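Long-range contact in FKBO (Streptomyces hygroscopicus, PDB 4BPS), which hydrolyses chorismate to a dihydroxycyclohexadiene carboxylic acid and pyruvate, a step in the biosynthesis of the immunosuppressants FK506 and FK520: residues L32-H44 against F72-S84. Sequence-based numbering, arbitrary orientation. Where two conformers were deposited one is given.
Sequences LEGDETVLGLIEH and FTEVWHAQRPVES
His-77 ND1 donates to Thr-37 OG1 over 2.7 Å, joining the turn that leads into strand 38-44 to the end of strand 72-77. The two strands are antiparallel neighbours in a mixed sheet of this YjgF-fold enzyme, bordered by strands 57-62 and 21-25 respectively, and their register shifts by one residue at a classic beta bulge. There Leu-39 N and Gly-40 N both donate to Trp-76 O, the second bond longer at 3.3 Å. Farther along, Ile-42 and Glu-74 exchange backbone bonds, and on their side of the sheet His-44 NE2 reaches Glu-74 OE1 at 2.8 Å, on the anti side of the carboxylate but 33° out of its plane. Glutamate suits this buried place because its two oxygens serve different donors: OE2 takes Trp-76 NE1, while OE1 also meets Lys-297 in a salt bridge. The Phe-72 ring runs nearly parallel to the His-44 imidazole but is strongly offset, its CZ 3.6 Å from His-44 CD2. On the other side of the sheet, Val-38 CG1 packs on Val-75 CG1, beta-branched residues well suited to strands.

A second shell positions the first pair. Asp-35 forms an Asx turn, its OD1 accepting from Thr-37 N and, at 2.6 Å, Thr-37 OG1, both from one face of the carboxylate. Without the carboxylate, as with an alanine here, Thr-37 N and OG1 would probably lose their shared acceptor, and the hydroxyl would be freer to turn from His-77. The torsion setting OG1 between backbone N and carbonyl carbon (chi1 65°) lets this hydroxyl bridge acid and imidazole, lying just 8° out of the His-77 ring plane.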
loop_
_atom_site.group_PDB
_atom_site.type_symbol
_atom_site.label_atom_id
_atom_site.label_comp_id
_atom_site.label_asym_id
_atom_site.label_seq_id
_atom_site.Cartn_x
_atom_site.Cartn_y
_atom_site.Cartn_z
ATOM N N LEU A 32 24.103 4.616 9.513
ATOM C CA LEU A 32 25.285 5.453 9.518
ATOM C C LEU A 32 25.007 6.837 10.070
ATOM O O LEU A 32 25.930 7.462 10.590
ATOM C CB LEU A 32 25.866 5.561 8.110
ATOM C CG LEU A 32 26.360 4.242 7.512
ATOM C CD1 LEU A 32 26.797 4.452 6.072
ATOM C CD2 LEU A 32 27.500 3.659 8.339
ATOM N N GLU A 33 23.747 7.285 9.982
ATOM C CA GLU A 33 23.376 8.694 10.233
ATOM C C GLU A 33 22.512 8.918 11.488
ATOM O O GLU A 33 22.326 10.066 11.904
ATOM C CB GLU A 33 22.647 9.280 9.009
ATOM N N GLY A 34 21.986 7.850 12.090
ATOM C CA GLY A 34 21.198 7.985 13.313
ATOM C C GLY A 34 19.951 8.850 13.192
ATOM O O GLY A 34 19.722 9.763 13.983
ATOM N N ASP A 35 19.108 8.532 12.231
ATOM C CA ASP A 35 18.021 9.403 11.856
ATOM C C ASP A 35 16.811 9.225 12.794
ATOM O O ASP A 35 16.094 8.218 12.728
ATOM C CB ASP A 35 17.652 9.051 10.415
ATOM C CG ASP A 35 16.578 9.932 9.836
ATOM O OD1 ASP A 35 16.053 10.799 10.595
ATOM O OD2 ASP A 35 16.255 9.717 8.642
ATOM N N GLU A 36 16.560 10.225 13.639
ATOM C CA GLU A 36 15.508 10.138 14.654
ATOM C C GLU A 36 14.114 10.115 14.027
ATOM O O GLU A 36 13.142 9.885 14.742
ATOM C CB GLU A 36 15.587 11.294 15.656
ATOM C CG GLU A 36 15.273 12.631 15.067
ATOM C CD GLU A 36 15.317 13.776 16.072
ATOM O OE1 GLU A 36 15.768 13.596 17.236
ATOM O OE2 GLU A 36 14.881 14.883 15.685
ATOM N N THR A 37 14.003 10.369 12.726
ATOM C CA THR A 37 12.690 10.473 12.102
ATOM C C THR A 37 12.079 9.124 11.712
ATOM O O THR A 37 10.954 9.092 11.210
ATOM C CB THR A 37 12.758 11.349 10.828
ATOM O OG1 THR A 37 13.567 10.708 9.837
ATOM C CG2 THR A 37 13.312 12.755 11.134
ATOM N N VAL A 38 12.780 8.018 11.933
ATOM C CA VAL A 38 12.256 6.705 11.554
ATOM C C VAL A 38 11.012 6.377 12.360
ATOM O O VAL A 38 11.025 6.438 13.590
ATOM C CB VAL A 38 13.335 5.609 11.757
ATOM C CG1 VAL A 38 12.760 4.221 11.579
ATOM C CG2 VAL A 38 14.485 5.797 10.779
ATOM N N LEU A 39 9.948 6.018 11.649
ATOM C CA LEU A 39 8.689 5.591 12.247
ATOM C C LEU A 39 8.617 4.074 12.272
ATOM O O LEU A 39 8.290 3.508 13.297
ATOM C CB LEU A 39 7.492 6.108 11.455
ATOM C CG LEU A 39 6.884 7.452 11.746
ATOM C CD1 LEU A 39 5.836 7.745 10.701
ATOM C CD2 LEU A 39 6.230 7.427 13.137
ATOM N N GLY A 40 8.910 3.422 11.152
ATOM C CA GLY A 40 8.730 1.986 11.084
ATOM C C GLY A 40 9.352 1.432 9.826
ATOM O O GLY A 40 9.738 2.198 8.939
ATOM N N LEU A 41 9.433 0.106 9.761
ATOM C CA LEU A 41 10.221 -0.571 8.743
ATOM C C LEU A 41 9.516 -1.829 8.263
ATOM O O LEU A 41 9.045 -2.629 9.075
ATOM C CB LEU A 41 11.592 -0.980 9.340
ATOM C CG LEU A 41 12.494 0.069 9.992
ATOM C CD1 LEU A 41 12.228 0.131 11.474
ATOM C CD2 LEU A 41 13.917 -0.296 9.725
ATOM N N ILE A 42 9.483 -2.014 6.947
ATOM C CA ILE A 42 8.948 -3.228 6.334
ATOM C C ILE A 42 10.057 -3.858 5.503
ATOM O O ILE A 42 10.562 -3.242 4.560
ATOM C CB ILE A 42 7.731 -2.925 5.427
ATOM C CG1 ILE A 42 6.639 -2.185 6.217
ATOM C CG2 ILE A 42 7.234 -4.206 4.780
ATOM C CD1 ILE A 42 6.052 -2.968 7.385
ATOM N N GLU A 43 10.441 -5.072 5.886
ATOM C CA GLU A 43 11.505 -5.798 5.181
ATOM C C GLU A 43 10.917 -6.683 4.094
ATOM O O GLU A 43 10.251 -7.680 4.368
ATOM C CB GLU A 43 12.307 -6.644 6.172
ATOM C CG GLU A 43 12.894 -5.787 7.275
ATOM C CD GLU A 43 13.669 -6.573 8.290
ATOM O OE1 GLU A 43 13.288 -7.725 8.578
ATOM O OE2 GLU A 43 14.656 -6.031 8.820
ATOM N N HIS A 44 11.130 -6.302 2.835
ATOM C CA HIS A 44 10.700 -7.101 1.689
ATOM C C HIS A 44 11.777 -8.098 1.353
ATOM O O HIS A 44 12.936 -7.744 1.228
ATOM C CB HIS A 44 10.484 -6.186 0.481
ATOM C CG HIS A 44 9.342 -5.249 0.675
ATOM N ND1 HIS A 44 8.028 -5.636 0.502
ATOM C CD2 HIS A 44 9.328 -3.962 1.098
ATOM C CE1 HIS A 44 7.253 -4.606 0.804
ATOM N NE2 HIS A 44 8.016 -3.578 1.158
ATOM N N PHE A 72 14.937 -5.667 0.258
ATOM C CA PHE A 72 15.296 -4.313 0.673
ATOM C C PHE A 72 14.365 -3.928 1.805
ATOM O O PHE A 72 13.362 -4.614 2.062
ATOM C CB PHE A 72 15.183 -3.297 -0.497
ATOM C CG PHE A 72 13.770 -2.924 -0.832
ATOM C CD1 PHE A 72 12.963 -3.775 -1.592
ATOM C CD2 PHE A 72 13.231 -1.731 -0.383
ATOM C CE1 PHE A 72 11.650 -3.416 -1.879
ATOM C CE2 PHE A 72 11.932 -1.372 -0.660
ATOM C CZ PHE A 72 11.136 -2.220 -1.417
ATOM N N THR A 73 14.687 -2.836 2.503
ATOM C CA THR A 73 13.841 -2.336 3.578
ATOM C C THR A 73 13.152 -1.044 3.162
ATOM O O THR A 73 13.780 -0.080 2.682
ATOM C CB THR A 73 14.657 -2.088 4.854
ATOM O OG1 THR A 73 15.316 -3.305 5.193
ATOM C CG2 THR A 73 13.780 -1.687 6.038
ATOM N N GLU A 74 11.837 -1.053 3.318
ATOM C CA GLU A 74 10.998 0.121 3.110
ATOM C C GLU A 74 10.854 0.810 4.467
ATOM O O GLU A 74 10.281 0.239 5.393
ATOM C CB GLU A 74 9.640 -0.348 2.588
ATOM C CG GLU A 74 8.539 0.690 2.538
ATOM C CD GLU A 74 7.208 0.085 2.140
ATOM O OE1 GLU A 74 7.191 -0.905 1.361
ATOM O OE2 GLU A 74 6.153 0.587 2.605
ATOM N N VAL A 75 11.389 2.029 4.594
ATOM C CA VAL A 75 11.428 2.732 5.870
ATOM C C VAL A 75 10.527 3.964 5.794
ATOM O O VAL A 75 10.703 4.808 4.916
ATOM C CB VAL A 75 12.863 3.175 6.240
ATOM C CG1 VAL A 75 12.879 3.734 7.654
ATOM C CG2 VAL A 75 13.871 2.009 6.097
ATOM N N TRP A 76 9.579 4.053 6.722
ATOM C CA TRP A 76 8.715 5.221 6.841
ATOM C C TRP A 76 9.269 6.153 7.911
ATOM O O TRP A 76 9.754 5.714 8.967
ATOM C CB TRP A 76 7.269 4.791 7.104
ATOM C CG TRP A 76 6.700 4.289 5.829
ATOM C CD1 TRP A 76 6.673 2.999 5.392
ATOM C CD2 TRP A 76 6.213 5.100 4.762
ATOM N NE1 TRP A 76 6.162 2.956 4.100
ATOM C CE2 TRP A 76 5.881 4.242 3.698
ATOM C CE3 TRP A 76 6.023 6.475 4.605
ATOM C CZ2 TRP A 76 5.353 4.719 2.495
ATOM C CZ3 TRP A 76 5.493 6.943 3.415
ATOM C CH2 TRP A 76 5.165 6.072 2.378
ATOM N N HIS A 77 9.182 7.437 7.607
ATOM C CA HIS A 77 9.722 8.524 8.414
ATOM C C HIS A 77 8.663 9.601 8.608
ATOM O O HIS A 77 7.747 9.742 7.783
ATOM C CB HIS A 77 10.863 9.207 7.654
ATOM C CG HIS A 77 12.080 8.365 7.459
ATOM N ND1 HIS A 77 13.232 8.575 8.180
ATOM C CD2 HIS A 77 12.351 7.348 6.598
ATOM C CE1 HIS A 77 14.162 7.716 7.777
ATOM N NE2 HIS A 77 13.644 6.953 6.833
ATOM N N ALA A 78 8.831 10.413 9.645
ATOM C CA ALA A 78 8.107 11.686 9.696
ATOM C C ALA A 78 8.944 12.678 10.484
ATOM O O ALA A 78 9.626 13.504 9.895
ATOM C CB ALA A 78 6.702 11.499 10.298
ATOM N N GLN A 79 8.874 12.593 11.800
ATOM C CA GLN A 79 9.808 13.283 12.676
ATOM C C GLN A 79 9.945 12.397 13.902
ATOM O O GLN A 79 9.360 11.312 13.944
ATOM C CB GLN A 79 9.346 14.699 13.006
ATOM C CG GLN A 79 8.081 14.812 13.794
ATOM C CD GLN A 79 7.482 16.229 13.699
ATOM O OE1 GLN A 79 6.497 16.437 12.977
ATOM N NE2 GLN A 79 8.033 17.178 14.450
ATOM N N ARG A 80 10.735 12.825 14.885
ATOM C CA ARG A 80 10.979 11.998 16.050
ATOM C C ARG A 80 9.678 11.464 16.651
ATOM O O ARG A 80 8.840 12.243 17.070
ATOM C CB ARG A 80 11.720 12.866 17.078
ATOM C CG ARG A 80 11.971 12.182 18.412
ATOM C CD ARG A 80 12.763 13.070 19.398
ATOM N NE ARG A 80 12.245 14.446 19.532
ATOM C CZ ARG A 80 11.213 14.797 20.307
ATOM N NH1 ARG A 80 10.583 13.892 21.037
ATOM N NH2 ARG A 80 10.823 16.069 20.383
ATOM N N PRO A 81 9.508 10.138 16.719
ATOM C CA PRO A 81 8.268 9.652 17.322
ATOM C C PRO A 81 8.219 9.993 18.804
ATOM O O PRO A 81 9.234 9.939 19.519
ATOM C CB PRO A 81 8.351 8.140 17.124
ATOM C CG PRO A 81 9.194 7.991 15.859
ATOM C CD PRO A 81 10.232 9.064 16.014
ATOM N N VAL A 82 7.013 10.295 19.266
ATOM C CA VAL A 82 6.820 10.675 20.644
ATOM C C VAL A 82 6.379 9.513 21.534
ATOM O O VAL A 82 6.531 9.592 22.764
ATOM C CB VAL A 82 5.797 11.845 20.773
ATOM C CG1 VAL A 82 6.309 13.053 19.959
ATOM C CG2 VAL A 82 4.387 11.451 20.374
ATOM N N GLU A 83 5.834 8.454 20.940
ATOM C CA GLU A 83 5.386 7.287 21.698
ATOM C C GLU A 83 5.265 6.123 20.737
ATOM O O GLU A 83 4.904 6.334 19.564
ATOM C CB GLU A 83 4.020 7.543 22.343
ATOM C CG GLU A 83 3.597 6.458 23.315
ATOM C CD GLU A 83 2.193 6.643 23.879
ATOM O OE1 GLU A 83 1.337 7.284 23.234
ATOM O OE2 GLU A 83 1.954 6.139 25.013
ATOM N N SER A 84 5.533 4.913 21.232
ATOM C CA SER A 84 5.305 3.685 20.482
ATOM C C SER A 84 4.653 2.671 21.401
ATOM O O SER A 84 4.725 2.807 22.634
ATOM C CB SER A 84 6.638 3.144 19.989
ATOM O OG SER A 84 7.271 4.123 19.218
HETATM O O HOH W 1 12.368 15.230 14.598
HETATM O O HOH W 2 14.011 16.238 17.979
HETATM O O HOH W 3 15.863 -3.737 7.901
#